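Local coordinates for lipoprotein LpqN (Mycobacterium tuberculosis, PDB 6E5F) that supports cell envelope biogenesis, binds a dodecyl trehalose glycolipid, interacts with the periplasmic loops of mycolate transporters MmpL3 and MmpL11, and acts as a virulence factor, at residues A[85-96]-A[104-112]; A[179-187]-A[199-210]. All coordinates share one frame; numbering follows the deposited sequence.

Contact 1: A[85-96]-A[104-112]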
loop_
_atom_site.group_PDB
_atom_site.type_symbol
_atom_site.label_atom_id
_atom_site.label_comp_id
_atom_site.label_asym_id
_atom_site.label_seq_id
_atom_site.Cartn_x
_atom_site.Cartn_y
_atom_site.Cartn_z
ATOM N N ILE A 85 8.615 -5.677 9.467
ATOM C CA ILE A 85 8.489 -4.423 8.729
ATOM C C ILE A 85 8.295 -3.315 9.753
ATOM O O ILE A 85 7.257 -3.254 10.423
ATOM C CB ILE A 85 7.337 -4.473 7.724
ATOM C CG1 ILE A 85 7.597 -5.574 6.690
ATOM C CG2 ILE A 85 7.180 -3.123 7.031
ATOM C CD1 ILE A 85 6.392 -5.956 5.882
ATOM N N ASP A 86 9.297 -2.448 9.879
ATOM C CA ASP A 86 9.276 -1.352 10.848
ATOM C C ASP A 86 8.866 -0.083 10.105
ATOM O O ASP A 86 9.700 0.612 9.521
ATOM C CB ASP A 86 10.643 -1.207 11.511
ATOM C CG ASP A 86 10.681 -0.086 12.534
ATOM O OD1 ASP A 86 9.899 -0.138 13.505
ATOM O OD2 ASP A 86 11.501 0.842 12.370
ATOM N N LEU A 87 7.565 0.212 10.127
ATOM C CA LEU A 87 7.049 1.460 9.574
ATOM C C LEU A 87 7.145 2.563 10.627
ATOM O O LEU A 87 6.827 2.333 11.797
ATOM C CB LEU A 87 5.580 1.306 9.182
ATOM C CG LEU A 87 5.140 0.862 7.780
ATOM C CD1 LEU A 87 6.225 1.001 6.718
ATOM C CD2 LEU A 87 4.588 -0.558 7.815
ATOM N N PRO A 88 7.558 3.768 10.249
ATOM C CA PRO A 88 7.588 4.870 11.212
ATOM C C PRO A 88 6.207 5.475 11.410
ATOM O O PRO A 88 5.315 5.357 10.568
ATOM C CB PRO A 88 8.525 5.881 10.545
ATOM C CG PRO A 88 8.271 5.682 9.089
ATOM C CD PRO A 88 8.036 4.197 8.919
ATOM N N VAL A 89 6.047 6.129 12.555
ATOM C CA VAL A 89 4.850 6.917 12.840
ATOM C C VAL A 89 5.249 8.385 12.761
ATOM O O VAL A 89 5.839 8.913 13.714
ATOM C CB VAL A 89 4.260 6.571 14.216
ATOM C CG1 VAL A 89 3.032 7.433 14.491
ATOM C CG2 VAL A 89 3.906 5.100 14.288
ATOM N N PRO A 90 4.969 9.079 11.659
ATOM C CA PRO A 90 5.385 10.480 11.550
ATOM C C PRO A 90 4.758 11.335 12.641
ATOM O O PRO A 90 3.752 10.975 13.256
ATOM C CB PRO A 90 4.880 10.898 10.161
ATOM C CG PRO A 90 4.714 9.617 9.408
ATOM C CD PRO A 90 4.306 8.603 10.432
ATOM N N ASP A 91 5.380 12.485 12.883
ATOM C CA ASP A 91 4.859 13.415 13.873
ATOM C C ASP A 91 3.460 13.869 13.478
ATOM O O ASP A 91 3.162 14.069 12.298
ATOM C CB ASP A 91 5.786 14.622 13.994
ATOM C CG ASP A 91 7.120 14.269 14.624
ATOM O OD1 ASP A 91 7.153 13.347 15.467
ATOM O OD2 ASP A 91 8.132 14.912 14.278
ATOM N N ASP A 92 2.596 14.018 14.481
ATOM C CA ASP A 92 1.190 14.388 14.334
ATOM C C ASP A 92 0.333 13.256 13.778
ATOM O O ASP A 92 -0.869 13.458 13.562
ATOM C CB ASP A 92 0.981 15.666 13.509
ATOM C CG ASP A 92 1.583 16.892 14.172
ATOM O OD1 ASP A 92 1.707 16.895 15.415
ATOM O OD2 ASP A 92 1.929 17.850 13.450
ATOM N N TRP A 93 0.902 12.081 13.530
ATOM C CA TRP A 93 0.142 10.893 13.179
ATOM C C TRP A 93 0.131 9.940 14.367
ATOM O O TRP A 93 1.029 9.971 15.214
ATOM C CB TRP A 93 0.761 10.178 11.975
ATOM C CG TRP A 93 0.667 10.948 10.691
ATOM C CD1 TRP A 93 1.328 12.099 10.375
ATOM C CD2 TRP A 93 -0.129 10.615 9.546
ATOM N NE1 TRP A 93 0.990 12.506 9.109
ATOM C CE2 TRP A 93 0.098 11.613 8.577
ATOM C CE3 TRP A 93 -1.010 9.574 9.247
ATOM C CZ2 TRP A 93 -0.523 11.597 7.334
ATOM C CZ3 TRP A 93 -1.627 9.560 8.013
ATOM C CH2 TRP A 93 -1.381 10.566 7.069
ATOM N N ARG A 94 -0.896 9.101 14.432
ATOM C CA ARG A 94 -0.998 8.096 15.481
ATOM C C ARG A 94 -1.095 6.709 14.861
ATOM O O ARG A 94 -1.632 6.532 13.765
ATOM C CB ARG A 94 -2.190 8.359 16.422
ATOM C CG ARG A 94 -3.554 7.866 15.938
ATOM C CD ARG A 94 -4.522 7.689 17.110
ATOM N NE ARG A 94 -5.606 6.759 16.794
ATOM C CZ ARG A 94 -6.827 7.114 16.401
ATOM N NH1 ARG A 94 -7.153 8.395 16.271
ATOM N NH2 ARG A 94 -7.730 6.180 16.140
ATOM N N LEU A 95 -0.575 5.727 15.589
ATOM C CA LEU A 95 -0.544 4.354 15.111
ATOM C C LEU A 95 -1.937 3.737 15.169
ATOM O O LEU A 95 -2.669 3.900 16.149
ATOM C CB LEU A 95 0.408 3.541 15.989
ATOM C CG LEU A 95 0.816 2.143 15.530
ATOM C CD1 LEU A 95 1.385 2.171 14.123
ATOM C CD2 LEU A 95 1.834 1.565 16.503
ATOM N N LEU A 96 -2.302 3.019 14.098
ATOM C CA LEU A 96 -3.546 2.262 14.063
ATOM C C LEU A 96 -3.236 0.794 14.293
ATOM O O LEU A 96 -2.375 0.240 13.598
ATOM C CB LEU A 96 -4.219 2.419 12.702
ATOM C CG LEU A 96 -4.790 3.793 12.343
ATOM C CD1 LEU A 96 -5.375 3.760 10.939
ATOM C CD2 LEU A 96 -5.838 4.228 13.349
ATOM N N TYR A 104 -2.818 -4.728 8.340
ATOM C CA TYR A 104 -1.468 -4.763 8.889
ATOM C C TYR A 104 -1.153 -3.495 9.673
ATOM O O TYR A 104 -0.001 -3.060 9.734
ATOM C CB TYR A 104 -0.446 -5.007 7.782
ATOM C CG TYR A 104 0.887 -5.546 8.235
ATOM C CD1 TYR A 104 1.014 -6.848 8.718
ATOM C CD2 TYR A 104 2.033 -4.768 8.158
ATOM C CE1 TYR A 104 2.241 -7.347 9.113
ATOM C CE2 TYR A 104 3.267 -5.262 8.550
ATOM C CZ TYR A 104 3.363 -6.550 9.032
ATOM O OH TYR A 104 4.588 -7.047 9.425
ATOM N N GLY A 105 -2.173 -2.895 10.282
ATOM C CA GLY A 105 -2.001 -1.627 10.952
ATOM C C GLY A 105 -1.967 -0.470 9.973
ATOM O O GLY A 105 -2.241 -0.601 8.780
ATOM N N GLY A 106 -1.629 0.692 10.515
ATOM C CA GLY A 106 -1.562 1.891 9.708
ATOM C C GLY A 106 -1.313 3.101 10.583
ATOM O O GLY A 106 -0.940 2.983 11.751
ATOM N N ILE A 107 -1.517 4.271 9.981
ATOM C CA ILE A 107 -1.394 5.536 10.685
ATOM C C ILE A 107 -2.534 6.438 10.245
ATOM O O ILE A 107 -2.994 6.372 9.099
ATOM C CB ILE A 107 -0.028 6.213 10.439
ATOM C CG1 ILE A 107 0.242 6.344 8.939
ATOM C CG2 ILE A 107 1.081 5.430 11.122
ATOM C CD1 ILE A 107 1.495 7.131 8.604
ATOM N N VAL A 108 -2.988 7.282 11.166
ATOM C CA VAL A 108 -4.028 8.266 10.899
ATOM C C VAL A 108 -3.538 9.621 11.390
ATOM O O VAL A 108 -2.850 9.711 12.413
ATOM C CB VAL A 108 -5.366 7.881 11.562
ATOM C CG1 VAL A 108 -5.210 7.754 13.072
ATOM C CG2 VAL A 108 -6.440 8.900 11.225
ATOM N N TYR A 109 -3.876 10.672 10.649
ATOM C CA TYR A 109 -3.462 12.025 11.000
ATOM C C TYR A 109 -4.326 12.547 12.142
ATOM O O TYR A 109 -5.555 12.426 12.109
ATOM C CB TYR A 109 -3.598 12.927 9.774
ATOM C CG TYR A 109 -2.992 14.303 9.933
ATOM C CD1 TYR A 109 -1.645 14.459 10.223
ATOM C CD2 TYR A 109 -3.764 15.445 9.766
ATOM C CE1 TYR A 109 -1.085 15.713 10.363
ATOM C CE2 TYR A 109 -3.212 16.704 9.900
ATOM C CZ TYR A 109 -1.871 16.832 10.197
ATOM O OH TYR A 109 -1.316 18.084 10.333
ATOM N N THR A 110 -3.683 13.136 13.151
ATOM C CA THR A 110 -4.359 13.530 14.381
ATOM C C THR A 110 -4.927 14.944 14.342
ATOM O O THR A 110 -5.507 15.385 15.340
ATOM C CB THR A 110 -3.404 13.408 15.578
ATOM O OG1 THR A 110 -2.327 14.344 15.432
ATOM C CG2 THR A 110 -2.844 12.000 15.676
ATOM N N GLN A 111 -4.773 15.665 13.235
ATOM C CA GLN A 111 -5.314 17.018 13.094
ATOM C C GLN A 111 -6.076 17.141 11.781
ATOM O O GLN A 111 -5.790 18.015 10.956
ATOM C CB GLN A 111 -4.194 18.051 13.186
ATOM C CG GLN A 111 -3.650 18.225 14.595
ATOM C CD GLN A 111 -2.240 18.778 14.619
ATOM O OE1 GLN A 111 -1.664 19.090 13.578
ATOM N NE2 GLN A 111 -1.674 18.898 15.815
ATOM N N PRO A 112 -7.069 16.285 11.562
ATOM C CA PRO A 112 -7.811 16.321 10.298
ATOM C C PRO A 112 -8.784 17.485 10.243
ATOM O O PRO A 112 -9.337 17.925 11.255
ATOM C CB PRO A 112 -8.575 14.991 10.313
ATOM C CG PRO A 112 -8.823 14.742 11.757
ATOM C CD PRO A 112 -7.605 15.265 12.483
HETATM O O HOH W 1 6.590 -6.492 11.222
#
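Trp93 leaves the backbone with CG anti to its carbonyl carbon (chi1 -67°), while Ile107 tucks CG1 between its backbone N and carbonyl carbon (chi1 53°); these torsions lay the indole between Ile107 and Tyr109. Strands 93-96 and 106-109 form an antiparallel beta hairpin. Tyr109 CB sits almost squarely over the indole, 4.0 Å from the centroid of the Trp93 six-membered ring, a CH-pi contact. On the opposite face Ile107 CD1 lies toward the rim and also meets Pro90, CD1 to CD 3.7 Å. Thr212 and Ala216 of helix 210-223 also touch Trp93. On the other face of the hairpin Val108 CG1 sits between Leu96 CD2, at 3.6 Å, and the Arg94 chain, which runs alongside it and brings the guanidinium over that methyl. At the far end of the contact from Thr110, a water bridges Ile85 N and Tyr104 OH, and the Tyr104 ring stacks on His77. Leading into strand 93-96, a type II beta turn from Pro90 to Trp93 presents the carbonyl of Asp92 to Thr110. Asp92 O takes two hydrogen bonds: Thr110 N comes nearly end-on at 2.9 Å, and Thr110 OG1 reaches the same oxygen from above the carbonyl plane at 2.5 Å.

Contact 2: A[179-187]-A[199-210]. With L6T (alpha-D-glucopyranosyl 6-O-dodecyl-alpha-D-glucopyranoside), chain B.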
loop_
_atom_site.group_PDB
_atom_site.type_symbol
_atom_site.label_atom_id
_atom_site.label_comp_id
_atom_site.label_asym_id
_atom_site.label_seq_id
_atom_site.Cartn_x
_atom_site.Cartn_y
_atom_site.Cartn_z
ATOM N N LYS A 179 -16.685 14.110 -4.257
ATOM C CA LYS A 179 -15.572 14.784 -3.606
ATOM C C LYS A 179 -14.274 14.233 -4.165
ATOM O O LYS A 179 -14.112 13.016 -4.280
ATOM C CB LYS A 179 -15.611 14.566 -2.096
ATOM C CG LYS A 179 -16.944 14.937 -1.479
ATOM C CD LYS A 179 -16.996 14.574 -0.011
ATOM C CE LYS A 179 -18.396 14.767 0.549
ATOM N NZ LYS A 179 -18.412 15.712 1.694
ATOM N N LEU A 180 -13.356 15.127 -4.511
ATOM C CA LEU A 180 -12.062 14.709 -5.029
ATOM C C LEU A 180 -11.197 14.217 -3.877
ATOM O O LEU A 180 -11.099 14.875 -2.838
ATOM C CB LEU A 180 -11.381 15.874 -5.741
ATOM C CG LEU A 180 -10.222 15.499 -6.665
ATOM C CD1 LEU A 180 -10.699 14.603 -7.803
ATOM C CD2 LEU A 180 -9.545 16.746 -7.210
ATOM N N ARG A 181 -10.577 13.061 -4.066
ATOM C CA ARG A 181 -9.715 12.460 -3.059
ATOM C C ARG A 181 -8.360 12.162 -3.671
ATOM O O ARG A 181 -8.273 11.768 -4.837
ATOM C CB ARG A 181 -10.312 11.149 -2.522
ATOM C CG ARG A 181 -11.748 11.268 -2.031
ATOM C CD ARG A 181 -12.185 10.013 -1.286
ATOM N NE ARG A 181 -11.423 9.845 -0.050
ATOM C CZ ARG A 181 -11.763 10.388 1.117
ATOM N NH1 ARG A 181 -12.861 11.125 1.222
ATOM N NH2 ARG A 181 -10.999 10.194 2.180
ATOM N N THR A 182 -7.307 12.348 -2.884
ATOM C CA THR A 182 -5.969 11.919 -3.267
ATOM C C THR A 182 -5.751 10.498 -2.764
ATOM O O THR A 182 -6.015 10.196 -1.595
ATOM C CB THR A 182 -4.923 12.859 -2.676
ATOM O OG1 THR A 182 -5.094 14.166 -3.248
ATOM C CG2 THR A 182 -3.520 12.365 -2.966
ATOM N N VAL A 183 -5.293 9.628 -3.655
ATOM C CA VAL A 183 -5.057 8.229 -3.330
ATOM C C VAL A 183 -3.697 7.835 -3.881
ATOM O O VAL A 183 -3.260 8.318 -4.926
ATOM C CB VAL A 183 -6.169 7.324 -3.903
ATOM C CG1 VAL A 183 -6.154 7.339 -5.432
ATOM C CG2 VAL A 183 -6.024 5.915 -3.373
ATOM N N ALA A 184 -3.027 6.941 -3.167
ATOM C CA ALA A 184 -1.763 6.435 -3.657
ATOM C C ALA A 184 -1.533 5.072 -3.042
ATOM O O ALA A 184 -2.070 4.745 -1.977
ATOM C CB ALA A 184 -0.604 7.356 -3.300
ATOM N N GLN A 185 -0.723 4.285 -3.731
ATOM C CA GLN A 185 -0.430 2.940 -3.273
ATOM C C GLN A 185 1.015 2.615 -3.585
ATOM O O GLN A 185 1.450 2.727 -4.734
ATOM C CB GLN A 185 -1.351 1.933 -3.952
ATOM C CG GLN A 185 -1.161 0.506 -3.474
ATOM C CD GLN A 185 -2.065 -0.441 -4.202
ATOM O OE1 GLN A 185 -1.883 -0.694 -5.392
ATOM N NE2 GLN A 185 -3.054 -0.978 -3.496
ATOM N N LYS A 186 1.755 2.216 -2.553
ATOM C CA LYS A 186 3.099 1.686 -2.722
ATOM C C LYS A 186 3.040 0.185 -2.486
ATOM O O LYS A 186 2.546 -0.263 -1.445
ATOM C CB LYS A 186 4.092 2.338 -1.757
ATOM C CG LYS A 186 5.547 2.000 -2.082
ATOM C CD LYS A 186 6.532 2.926 -1.378
ATOM C CE LYS A 186 7.917 2.847 -2.017
ATOM N NZ LYS A 186 8.853 3.898 -1.515
ATOM N N THR A 187 3.519 -0.576 -3.459
ATOM C CA THR A 187 3.575 -2.030 -3.370
ATOM C C THR A 187 5.040 -2.432 -3.286
ATOM O O THR A 187 5.847 -2.014 -4.112
ATOM C CB THR A 187 2.923 -2.654 -4.602
ATOM O OG1 THR A 187 1.538 -2.295 -4.657
ATOM C CG2 THR A 187 3.039 -4.177 -4.564
ATOM N N LEU A 199 3.758 -6.234 0.479
ATOM C CA LEU A 199 3.292 -5.164 1.347
ATOM C C LEU A 199 2.649 -4.106 0.475
ATOM O O LEU A 199 3.230 -3.698 -0.532
ATOM C CB LEU A 199 4.467 -4.547 2.100
ATOM C CG LEU A 199 4.180 -3.295 2.931
ATOM C CD1 LEU A 199 3.361 -3.647 4.156
ATOM C CD2 LEU A 199 5.479 -2.598 3.317
ATOM N N GLN A 200 1.455 -3.672 0.848
ATOM C CA GLN A 200 0.829 -2.536 0.181
ATOM C C GLN A 200 0.536 -1.468 1.216
ATOM O O GLN A 200 0.010 -1.761 2.296
ATOM C CB GLN A 200 -0.425 -2.957 -0.593
ATOM C CG GLN A 200 -0.091 -3.859 -1.794
ATOM C CD GLN A 200 -1.227 -4.005 -2.783
ATOM O OE1 GLN A 200 -2.338 -4.391 -2.428
ATOM N NE2 GLN A 200 -0.951 -3.691 -4.044
ATOM N N LEU A 201 0.920 -0.241 0.892
ATOM C CA LEU A 201 0.610 0.928 1.703
ATOM C C LEU A 201 -0.380 1.775 0.910
ATOM O O LEU A 201 -0.059 2.240 -0.190
ATOM C CB LEU A 201 1.875 1.714 2.032
ATOM C CG LEU A 201 2.988 0.920 2.734
ATOM C CD1 LEU A 201 4.227 1.789 2.910
ATOM C CD2 LEU A 201 2.526 0.375 4.074
ATOM N N ASN A 202 -1.575 1.926 1.450
ATOM C CA ASN A 202 -2.685 2.590 0.767
ATOM C C ASN A 202 -2.941 3.920 1.463
ATOM O O ASN A 202 -3.415 3.942 2.604
ATOM C CB ASN A 202 -3.934 1.711 0.840
ATOM C CG ASN A 202 -3.797 0.421 0.055
ATOM O OD1 ASN A 202 -3.076 0.360 -0.931
ATOM N ND2 ASN A 202 -4.498 -0.617 0.487
ATOM N N ALA A 203 -2.643 5.019 0.776
ATOM C CA ALA A 203 -2.860 6.356 1.319
ATOM C C ALA A 203 -4.133 6.955 0.735
ATOM O O ALA A 203 -4.415 6.788 -0.454
ATOM C CB ALA A 203 -1.670 7.256 0.987
ATOM N N ASP A 204 -4.901 7.641 1.579
ATOM C CA ASP A 204 -6.128 8.280 1.122
ATOM C C ASP A 204 -6.401 9.519 1.958
ATOM O O ASP A 204 -6.266 9.499 3.182
ATOM C CB ASP A 204 -7.305 7.305 1.226
ATOM C CG ASP A 204 -8.650 7.997 1.109
ATOM O OD1 ASP A 204 -9.038 8.372 -0.014
ATOM O OD2 ASP A 204 -9.322 8.169 2.149
ATOM N N ALA A 205 -6.783 10.600 1.284
ATOM C CA ALA A 205 -7.180 11.821 1.973
ATOM C C ALA A 205 -8.036 12.656 1.036
ATOM O O ALA A 205 -8.010 12.480 -0.184
ATOM C CB ALA A 205 -5.961 12.630 2.430
ATOM N N LEU A 206 -8.803 13.564 1.628
ATOM C CA LEU A 206 -9.479 14.573 0.826
ATOM C C LEU A 206 -8.446 15.419 0.092
ATOM O O LEU A 206 -7.331 15.634 0.574
ATOM C CB LEU A 206 -10.341 15.461 1.720
ATOM C CG LEU A 206 -11.571 14.780 2.329
ATOM C CD1 LEU A 206 -12.111 15.587 3.496
ATOM C CD2 LEU A 206 -12.652 14.580 1.272
ATOM N N ASP A 207 -8.831 15.893 -1.099
ATOM C CA ASP A 207 -7.923 16.652 -1.952
ATOM C C ASP A 207 -7.201 17.758 -1.190
ATOM O O ASP A 207 -5.994 17.956 -1.366
ATOM C CB ASP A 207 -8.709 17.250 -3.121
ATOM C CG ASP A 207 -7.849 18.121 -4.021
ATOM O OD1 ASP A 207 -6.971 17.561 -4.709
ATOM O OD2 ASP A 207 -8.054 19.355 -4.032
ATOM N N ASP A 208 -7.917 18.485 -0.334
ATOM C CA ASP A 208 -7.312 19.622 0.345
ATOM C C ASP A 208 -6.238 19.215 1.346
ATOM O O ASP A 208 -5.489 20.085 1.802
ATOM C CB ASP A 208 -8.393 20.461 1.028
ATOM C CG ASP A 208 -7.906 21.847 1.402
ATOM O OD1 ASP A 208 -7.379 22.554 0.515
ATOM O OD2 ASP A 208 -8.063 22.239 2.576
ATOM N N GLU A 209 -6.134 17.929 1.694
ATOM C CA GLU A 209 -5.110 17.446 2.614
ATOM C C GLU A 209 -4.053 16.603 1.900
ATOM O O GLU A 209 -3.395 15.759 2.509
ATOM C CB GLU A 209 -5.747 16.701 3.787
ATOM C CG GLU A 209 -6.524 17.644 4.706
ATOM C CD GLU A 209 -7.410 16.937 5.710
ATOM O OE1 GLU A 209 -7.098 16.987 6.919
ATOM O OE2 GLU A 209 -8.426 16.346 5.289
ATOM N N THR A 210 -3.860 16.853 0.604
ATOM C CA THR A 210 -2.876 16.114 -0.172
ATOM C C THR A 210 -1.479 16.240 0.423
ATOM O O THR A 210 -0.741 15.251 0.499
ATOM C CB THR A 210 -2.881 16.623 -1.618
ATOM O OG1 THR A 210 -4.115 16.262 -2.253
ATOM C CG2 THR A 210 -1.724 16.030 -2.396
HETATM C C1 L6T B . -3.223 13.929 -11.192
HETATM C C2 L6T B . -4.534 14.377 -10.567
HETATM C C3 L6T B . -4.266 15.479 -9.567
HETATM C C4 L6T B . -3.289 14.965 -8.527
HETATM C C5 L6T B . -2.001 14.558 -9.238
HETATM C C6 L6T B . -0.923 14.111 -8.208
HETATM C CAA L6T B . -1.568 14.497 -12.735
HETATM C CAO L6T B . -3.012 14.432 -14.633
HETATM C CAP L6T B . -3.603 13.501 -15.695
HETATM C CAR L6T B . -2.241 15.557 -15.305
HETATM C CAT L6T B . -1.673 16.464 -14.231
HETATM C CAV L6T B . -0.768 15.637 -13.343
HETATM C CAX L6T B . -0.646 12.335 -6.714
HETATM C CAY L6T B . -0.237 12.845 -5.300
HETATM C CAZ L6T B . 0.017 11.530 -4.568
HETATM C CBA L6T B . 0.847 11.866 -3.328
HETATM C CBB L6T B . 0.397 10.735 -2.395
HETATM C CBC L6T B . 1.592 10.304 -1.595
HETATM C CBD L6T B . 1.156 9.059 -0.748
HETATM C CBE L6T B . 2.433 8.320 -0.431
HETATM C CBF L6T B . 2.537 6.940 -1.177
HETATM C CBG L6T B . 1.657 5.893 -0.466
HETATM C CBH L6T B . 2.071 5.725 0.982
HETATM C CBI L6T B . 3.588 5.663 1.198
HETATM O O1 L6T B . -2.632 15.016 -11.921
HETATM O O2 L6T B . -5.407 14.867 -11.590
HETATM O O3 L6T B . -5.492 15.873 -8.940
HETATM O O4 L6T B . -3.028 16.004 -7.585
HETATM O O5 L6T B . -2.301 13.488 -10.164
HETATM O O6 L6T B . -1.579 13.207 -7.365
HETATM O OAN L6T B . -2.127 13.676 -13.783
HETATM O OAQ L6T B . -2.545 12.861 -16.412
HETATM O OAS L6T B . -3.116 16.310 -16.156
HETATM O OAU L6T B . -0.921 17.526 -14.835
HETATM O OAW L6T B . -0.233 16.460 -12.298
HETATM O O HOH W 2 -7.008 14.958 -5.093
HETATM O O HOH W 3 -2.714 -3.249 -6.328
#
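Ala184 and Ala203 set their methyl groups beside each other on the buried face, and the dodecyl tail of the bound glycolipid lies directly across them: Ala184 CB is 3.5 Å from L6T CBD, and Ala203 CB touches the same carbon. Thr182 CG2 meets the chain nearer the sugar, at L6T CAZ. This is the close-packed side, where small side chains let the lipid run against the sheet while Leu213 of helix 210-223 touches Thr182, Ala203 and Ala205. Lys186 shares this face, but its amino end leads away to a salt bridge with Asp221. Also on the lipid face, where strand 199-206 ends, Thr182 OG1 and Thr210 OG1 lie 2.5 Å apart, and a water joins Thr182 OG1 to Asp207 OD1.

The framework is a long antiparallel beta hairpin, strands 179-192 and 195-206, whose paired backbone bonds hold Thr182 to Ala205, Ala184 to Ala203 and Lys186 to Leu201.

The other face is looser, held by polar pairs, with Gln200, Asn202 and Asp204 partly open to solvent. Arg181, bent at chi3 (66°), grips Asp204 side-on: Arg181 NE points almost straight (175°) at the syn lone pair of Asp204 OD1, 2.8 Å away, while Arg181 NH2 reaches Asp204 OD2 at 2.6 Å from slightly outside the carboxylate plane. The two flat groups are nearly coplanar, and Arg181 NH1 has a second anionic partner in Asp117. Farther along, Gln185 runs alongside Asn202 and donates from NE2 to Asn202 OD1 at 2.9 Å; the same amide nitrogen also bonds Glu144. Gln200 NE2 gives one hydrogen to Thr187 OG1, also at 2.9 Å, and another to a water inserted between the two glutamines, 2.8 Å from Gln185 OE1.

From the N terminus the chain first runs through 85-96, turns back over the seven residues before 104, and contact 1 closes this short loop. Only later does it enter 179-187, reverse, and close contact 2 along 199-210; the two loops follow one another in series and neither nests nor crosses. Strand 120-130 lies between them in the sheet, pairing with strand 106-109 on one side and strand 195-206 on the other, so both hairpins belong to one antiparallel sheet. Helix 210-223, which begins at the last residue of contact 2, packs on both. They also touch directly: Ile85 CG2 approaches Leu199 CD2 at 4.1 Å, and Pro112 packs on Glu209.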